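Local coordinates for putative regulatory protein SCO4313 (Streptomyces coelicolor, PDB 2OI8) that probably binds cis-regulatory DNA and controls transcription as a dimeric regulator of the TetR family, at residues 72-77 with 97-102; 105-110 with 182-187. One frame throughout, in Å; residues are numbered along the deposited sequence.

Contact 1: residues 72-77 with 97-102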
loop_
_atom_site.group_PDB
_atom_site.type_symbol
_atom_site.label_atom_id
_atom_site.label_comp_id
_atom_site.label_asym_id
_atom_site.label_seq_id
_atom_site.Cartn_x
_atom_site.Cartn_y
_atom_site.Cartn_z
ATOM N N TYR A 72 -1.634 -9.597 11.980
ATOM C CA TYR A 72 -1.160 -10.803 11.288
ATOM C C TYR A 72 -1.960 -12.025 11.677
ATOM O O TYR A 72 -2.277 -12.856 10.818
ATOM C CB TYR A 72 0.320 -11.068 11.571
ATOM C CG TYR A 72 1.246 -10.219 10.739
ATOM C CD1 TYR A 72 1.217 -10.290 9.344
ATOM C CD2 TYR A 72 2.159 -9.348 11.335
ATOM C CE1 TYR A 72 2.057 -9.512 8.563
ATOM C CE2 TYR A 72 3.022 -8.564 10.559
ATOM C CZ TYR A 72 2.961 -8.658 9.168
ATOM O OH TYR A 72 3.798 -7.898 8.372
ATOM N N ARG A 73 -2.312 -12.112 12.960
ATOM C CA ARG A 73 -2.979 -13.301 13.474
ATOM C C ARG A 73 -4.397 -13.470 12.911
ATOM O O ARG A 73 -4.825 -14.592 12.611
ATOM C CB ARG A 73 -2.947 -13.303 14.998
ATOM C CG ARG A 73 -3.777 -14.396 15.672
ATOM C CD ARG A 73 -3.111 -14.893 16.961
ATOM N NE ARG A 73 -2.788 -13.807 17.893
ATOM C CZ ARG A 73 -1.559 -13.344 18.125
ATOM N NH1 ARG A 73 -0.508 -13.864 17.494
ATOM N NH2 ARG A 73 -1.379 -12.359 18.996
ATOM N N SER A 74 -5.113 -12.363 12.746
ATOM C CA SER A 74 -6.428 -12.434 12.150
ATOM C C SER A 74 -6.338 -12.619 10.636
ATOM O O SER A 74 -7.227 -13.211 10.031
ATOM C CB SER A 74 -7.268 -11.207 12.491
ATOM O OG SER A 74 -6.560 -10.026 12.169
ATOM N N GLN A 75 -5.273 -12.131 10.012
ATOM C CA GLN A 75 -5.096 -12.430 8.598
ATOM C C GLN A 75 -4.900 -13.948 8.402
ATOM O O GLN A 75 -5.464 -14.560 7.487
ATOM C CB GLN A 75 -3.937 -11.637 7.997
ATOM C CG GLN A 75 -3.915 -11.729 6.483
ATOM C CD GLN A 75 -2.630 -11.215 5.873
ATOM O OE1 GLN A 75 -1.562 -11.332 6.464
ATOM N NE2 GLN A 75 -2.726 -10.651 4.673
ATOM N N ALA A 76 -4.109 -14.543 9.284
ATOM C CA ALA A 76 -3.853 -15.973 9.243
ATOM C C ALA A 76 -5.128 -16.779 9.531
ATOM O O ALA A 76 -5.342 -17.832 8.925
ATOM C CB ALA A 76 -2.764 -16.332 10.216
ATOM N N ASP A 77 -5.977 -16.283 10.435
ATOM C CA ASP A 77 -7.180 -17.002 10.825
ATOM C C ASP A 77 -8.134 -17.042 9.656
ATOM O O ASP A 77 -8.696 -18.085 9.331
ATOM C CB ASP A 77 -7.841 -16.323 12.015
ATOM C CG ASP A 77 -7.054 -16.494 13.302
ATOM O OD1 ASP A 77 -6.010 -17.190 13.303
ATOM O OD2 ASP A 77 -7.477 -15.923 14.327
ATOM N N ARG A 97 -9.805 -10.779 0.602
ATOM C CA ARG A 97 -10.506 -9.557 0.188
ATOM C C ARG A 97 -11.349 -9.030 1.328
ATOM O O ARG A 97 -11.289 -7.834 1.659
ATOM C CB ARG A 97 -11.379 -9.794 -1.055
ATOM C CG ARG A 97 -12.029 -8.511 -1.621
ATOM C CD ARG A 97 -12.516 -8.642 -3.066
ATOM N NE ARG A 97 -13.223 -7.429 -3.472
ATOM C CZ ARG A 97 -12.619 -6.343 -3.972
ATOM N NH1 ARG A 97 -11.311 -6.344 -4.149
ATOM N NH2 ARG A 97 -13.304 -5.246 -4.303
ATOM N N ALA A 98 -12.102 -9.934 1.941
ATOM C CA ALA A 98 -13.053 -9.587 3.007
ATOM C C ALA A 98 -12.337 -9.165 4.277
ATOM O O ALA A 98 -12.731 -8.195 4.929
ATOM C CB ALA A 98 -13.995 -10.760 3.279
ATOM N N TRP A 99 -11.279 -9.896 4.618
ATOM C CA TRP A 99 -10.424 -9.515 5.732
ATOM C C TRP A 99 -9.880 -8.089 5.494
ATOM O O TRP A 99 -9.918 -7.234 6.400
ATOM C CB TRP A 99 -9.282 -10.520 5.922
ATOM C CG TRP A 99 -8.349 -10.100 7.011
ATOM C CD1 TRP A 99 -8.463 -10.377 8.337
ATOM C CD2 TRP A 99 -7.160 -9.300 6.873
ATOM N NE1 TRP A 99 -7.429 -9.804 9.042
ATOM C CE2 TRP A 99 -6.615 -9.133 8.167
ATOM C CE3 TRP A 99 -6.515 -8.700 5.788
ATOM C CZ2 TRP A 99 -5.455 -8.405 8.400
ATOM C CZ3 TRP A 99 -5.362 -7.977 6.020
ATOM C CH2 TRP A 99 -4.843 -7.839 7.318
ATOM N N ALA A 100 -9.374 -7.837 4.286
ATOM C CA ALA A 100 -8.909 -6.504 3.918
ATOM C C ALA A 100 -10.037 -5.483 4.025
ATOM O O ALA A 100 -9.901 -4.441 4.675
ATOM C CB ALA A 100 -8.322 -6.504 2.495
ATOM N N LEU A 101 -11.155 -5.769 3.390
ATOM C CA LEU A 101 -12.214 -4.774 3.351
ATOM C C LEU A 101 -12.921 -4.682 4.691
ATOM O O LEU A 101 -13.547 -3.676 4.997
ATOM C CB LEU A 101 -13.203 -5.031 2.201
ATOM C CG LEU A 101 -12.608 -4.962 0.787
ATOM C CD1 LEU A 101 -13.643 -5.343 -0.251
ATOM C CD2 LEU A 101 -12.007 -3.583 0.458
ATOM N N ASP A 102 -12.808 -5.714 5.509
ATOM C CA ASP A 102 -13.533 -5.693 6.778
ATOM C C ASP A 102 -12.943 -4.634 7.707
ATOM O O ASP A 102 -13.647 -4.112 8.544
ATOM C CB ASP A 102 -13.587 -7.073 7.440
ATOM C CG ASP A 102 -14.275 -7.046 8.809
ATOM O OD1 ASP A 102 -15.459 -6.638 8.929
ATOM O OD2 ASP A 102 -13.616 -7.458 9.781
#

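Contact 2: residues 105-110 with 182-187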
loop_
_atom_site.group_PDB
_atom_site.type_symbol
_atom_site.label_atom_id
_atom_site.label_comp_id
_atom_site.label_asym_id
_atom_site.label_seq_id
_atom_site.Cartn_x
_atom_site.Cartn_y
_atom_site.Cartn_z
ATOM N N GLN A 105 -8.045 -0.137 8.324
ATOM C CA GLN A 105 -7.032 0.391 9.224
ATOM C C GLN A 105 -6.097 -0.718 9.628
ATOM O O GLN A 105 -4.878 -0.518 9.677
ATOM C CB GLN A 105 -7.640 1.040 10.467
ATOM C CG GLN A 105 -8.360 2.320 10.195
ATOM C CD GLN A 105 -7.511 3.311 9.417
ATOM O OE1 GLN A 105 -6.371 3.651 9.801
ATOM N NE2 GLN A 105 -8.058 3.783 8.305
ATOM N N ARG A 106 -6.665 -1.896 9.885
ATOM C CA ARG A 106 -5.851 -3.049 10.206
ATOM C C ARG A 106 -4.971 -3.459 9.009
ATOM O O ARG A 106 -3.793 -3.774 9.184
ATOM C CB ARG A 106 -6.746 -4.186 10.648
ATOM C CG ARG A 106 -6.042 -5.416 11.166
ATOM C CD ARG A 106 -7.076 -6.483 11.513
ATOM N NE ARG A 106 -8.009 -6.708 10.402
ATOM C CZ ARG A 106 -9.114 -7.443 10.489
ATOM N NH1 ARG A 106 -9.428 -8.032 11.635
ATOM N NH2 ARG A 106 -9.903 -7.601 9.431
ATOM N N TYR A 107 -5.526 -3.424 7.796
ATOM C CA TYR A 107 -4.783 -3.767 6.592
ATOM C C TYR A 107 -3.545 -2.872 6.474
ATOM O O TYR A 107 -2.426 -3.353 6.218
ATOM C CB TYR A 107 -5.694 -3.625 5.346
ATOM C CG TYR A 107 -4.999 -3.906 4.009
ATOM C CD1 TYR A 107 -4.380 -2.872 3.305
ATOM C CD2 TYR A 107 -4.977 -5.208 3.447
ATOM C CE1 TYR A 107 -3.724 -3.106 2.066
ATOM C CE2 TYR A 107 -4.330 -5.461 2.193
ATOM C CZ TYR A 107 -3.704 -4.405 1.529
ATOM O OH TYR A 107 -3.060 -4.597 0.314
ATOM N N PHE A 108 -3.747 -1.577 6.692
ATOM C CA PHE A 108 -2.694 -0.606 6.459
ATOM C C PHE A 108 -1.629 -0.562 7.529
ATOM O O PHE A 108 -0.517 -0.130 7.266
ATOM C CB PHE A 108 -3.274 0.778 6.256
ATOM C CG PHE A 108 -3.879 0.984 4.885
ATOM C CD1 PHE A 108 -3.133 0.706 3.731
ATOM C CD2 PHE A 108 -5.183 1.493 4.747
ATOM C CE1 PHE A 108 -3.695 0.919 2.431
ATOM C CE2 PHE A 108 -5.742 1.724 3.478
ATOM C CZ PHE A 108 -5.005 1.434 2.317
ATOM N N LEU A 109 -1.957 -1.020 8.731
ATOM C CA LEU A 109 -0.941 -1.127 9.758
ATOM C C LEU A 109 0.134 -2.160 9.305
ATOM O O LEU A 109 1.322 -1.981 9.551
ATOM C CB LEU A 109 -1.604 -1.477 11.099
ATOM C CG LEU A 109 -0.719 -1.452 12.358
ATOM C CD1 LEU A 109 -0.358 -0.029 12.863
ATOM C CD2 LEU A 109 -1.357 -2.271 13.458
ATOM N N ILE A 110 -0.281 -3.224 8.617
ATOM C CA ILE A 110 0.668 -4.176 8.029
ATOM C C ILE A 110 1.170 -3.688 6.655
ATOM O O ILE A 110 2.369 -3.631 6.411
ATOM C CB ILE A 110 0.021 -5.603 7.787
ATOM C CG1 ILE A 110 -0.506 -6.214 9.074
ATOM C CG2 ILE A 110 1.029 -6.548 7.054
ATOM C CD1 ILE A 110 0.456 -5.894 10.204
ATOM N N ARG A 182 -0.048 -9.660 -6.533
ATOM C CA ARG A 182 -1.137 -9.273 -7.433
ATOM C C ARG A 182 -2.442 -8.829 -6.724
ATOM O O ARG A 182 -3.032 -7.797 -7.086
ATOM C CB ARG A 182 -1.424 -10.379 -8.459
ATOM C CG ARG A 182 -0.342 -10.484 -9.495
ATOM C CD ARG A 182 -0.646 -11.470 -10.604
ATOM N NE ARG A 182 0.576 -11.792 -11.352
ATOM C CZ ARG A 182 0.660 -12.709 -12.322
ATOM N NH1 ARG A 182 -0.401 -13.410 -12.688
ATOM N NH2 ARG A 182 1.818 -12.928 -12.927
ATOM N N LEU A 183 -2.876 -9.594 -5.723
ATOM C CA LEU A 183 -4.119 -9.293 -4.984
ATOM C C LEU A 183 -4.022 -8.131 -3.979
ATOM O O LEU A 183 -5.018 -7.425 -3.706
ATOM C CB LEU A 183 -4.624 -10.569 -4.291
ATOM C CG LEU A 183 -4.921 -11.702 -5.284
ATOM C CD1 LEU A 183 -5.418 -12.901 -4.541
ATOM C CD2 LEU A 183 -5.915 -11.293 -6.368
ATOM N N HIS A 184 -2.828 -7.957 -3.410
ATOM C CA HIS A 184 -2.534 -6.790 -2.581
ATOM C C HIS A 184 -2.472 -5.520 -3.411
ATOM O O HIS A 184 -2.880 -4.458 -2.939
ATOM C CB HIS A 184 -1.269 -6.994 -1.772
ATOM C CG HIS A 184 -1.478 -7.871 -0.580
ATOM N ND1 HIS A 184 -2.153 -7.443 0.544
ATOM C CD2 HIS A 184 -1.132 -9.160 -0.346
ATOM C CE1 HIS A 184 -2.215 -8.432 1.421
ATOM N NE2 HIS A 184 -1.591 -9.482 0.911
ATOM N N GLY A 185 -1.997 -5.658 -4.656
ATOM C CA GLY A 185 -1.935 -4.561 -5.619
ATOM C C GLY A 185 -3.317 -3.992 -5.775
ATOM O O GLY A 185 -3.506 -2.795 -5.642
ATOM N N VAL A 186 -4.310 -4.848 -6.011
ATOM C CA VAL A 186 -5.668 -4.319 -6.133
ATOM C C VAL A 186 -6.321 -3.949 -4.793
ATOM O O VAL A 186 -6.945 -2.913 -4.694
ATOM C CB VAL A 186 -6.570 -5.131 -7.090
ATOM C CG1 VAL A 186 -5.856 -6.337 -7.626
ATOM C CG2 VAL A 186 -7.926 -5.467 -6.464
ATOM N N LEU A 187 -6.106 -4.736 -3.752
ATOM C CA LEU A 187 -6.677 -4.395 -2.460
ATOM C C LEU A 187 -6.197 -3.060 -1.928
ATOM O O LEU A 187 -7.000 -2.238 -1.472
ATOM C CB LEU A 187 -6.432 -5.510 -1.426
ATOM C CG LEU A 187 -7.234 -6.783 -1.684
ATOM C CD1 LEU A 187 -6.840 -7.859 -0.685
ATOM C CD2 LEU A 187 -8.744 -6.496 -1.657
#

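Contact 1: residues 72-77 with 97-102
Trp99 lays its indole against Gln75 and Ser74 on the neighbouring helix and carries one whole side of the contact. The indole CG stands anti to the backbone N, chi1 177°, and this sends the ring straight out to the other helix. The nitrogen end of the indole leads. Trp99 NE1 donates a nearly straight hydrogen bond to Ser74 OG, 3.3 Å away, with an N-H...O angle of 169°. The oxygen sits at the ring edge, close to the indole plane, where the N-H points. Ser74 OG also hydrogen-bonds to Ala71 O, one turn back in its own helix. The hydroxyl therefore links its own backbone to the indole.

In the TetR fold this is packing between helix 60-84, the long helix that follows the predicted helix-turn-helix, and helix 89-102 of the regulatory domain. The backbones come close here, with Gln75 CA and Trp99 CA 6.7 Å apart.

Gln75 lies over one face of the same ring. Gln75 CA makes a CH-pi contact, 3.7 Å from the centroid of the Trp99 five-membered ring. Further along the indole, Gln75 CB comes within 3.6 Å of Trp99 CZ2. The glutamine chain runs on, extended, across the six-membered ring at about a right angle to the tryptophan side chain. Gln75 CG is 4.0 Å from Trp99 CZ3, and the amide plane is tilted 29° from the ring. Gln75 and Trp99 are both buried. Beyond the indole, Gln75 also touches Trp180 of helix 170-191 and Phe111 of helix 104-111. Tyr107 packs on Trp99 from helix 104-111.

Contact 2: residues 105-110 with 182-187
Tyr107 OH is hydrogen-bonded to His184 ND1 at 3.0 Å, and either group could be the donor. A second bond, from Tyr107 OH to His184 O at 3.3 Å, is weak and unsettled. If the phenol is the donor, its one proton has two possible acceptors. That carbonyl oxygen also accepts a hydrogen bond from Ser188 OG.

With chi1 at 178°, Tyr107 CG lies opposite the backbone N, and the phenol reaches from helix 104-111 toward helix 170-191. On the other side, a chi1 of -78° brings the imidazole end of His184 toward the phenol. The two rings do not stack. They meet rim to rim, with the centroids of Tyr107 and His184 5.6 Å apart and the planes 29° from each other. Tyr107 CE2 lies at the edge of the imidazole, near its plane, 3.4 Å from His184 ND1.

Leu187, one turn further along, adds an apolar contact, with Leu187 CB 4.2 Å from Tyr107 CZ. All three residues are buried, and the bond gives the hydroxyl and ND1 a partner inside the protein. A phenylalanine in place of Tyr107 would probably leave His184 ND1 without its phenol partner, and the imidazole less firmly fixed in its rotation.

Phe111 meets both rings, and Trp180 meets the imidazole edge-to-face. This cluster of aromatic side chains joins two helices of the all-helical TetR-type C-terminal regulatory domain.

Overall arrangement
Contact 1 and contact 2 have centres about 10 Å apart, and each centre lies about 7 Å from the centre of the chain. They come in series: contact 1 closes before contact 2 opens. Helix 89-102 of contact 1 is followed directly by helix 104-111 of contact 2. The two contacts touch, with a probable hydrogen bond from Arg106 NH2 to Trp99 O. Together they link helix 60-84, after the predicted DNA-binding motif, to helix 170-191 by way of helices 89-102 and 104-111, beside a direct touch of Gln75 on Trp180. Both outer helices also meet the second subunit: Tyr72 hydrogen-bonds to Gln194 of that subunit, and Arg182 forms a salt bridge with its Glu209.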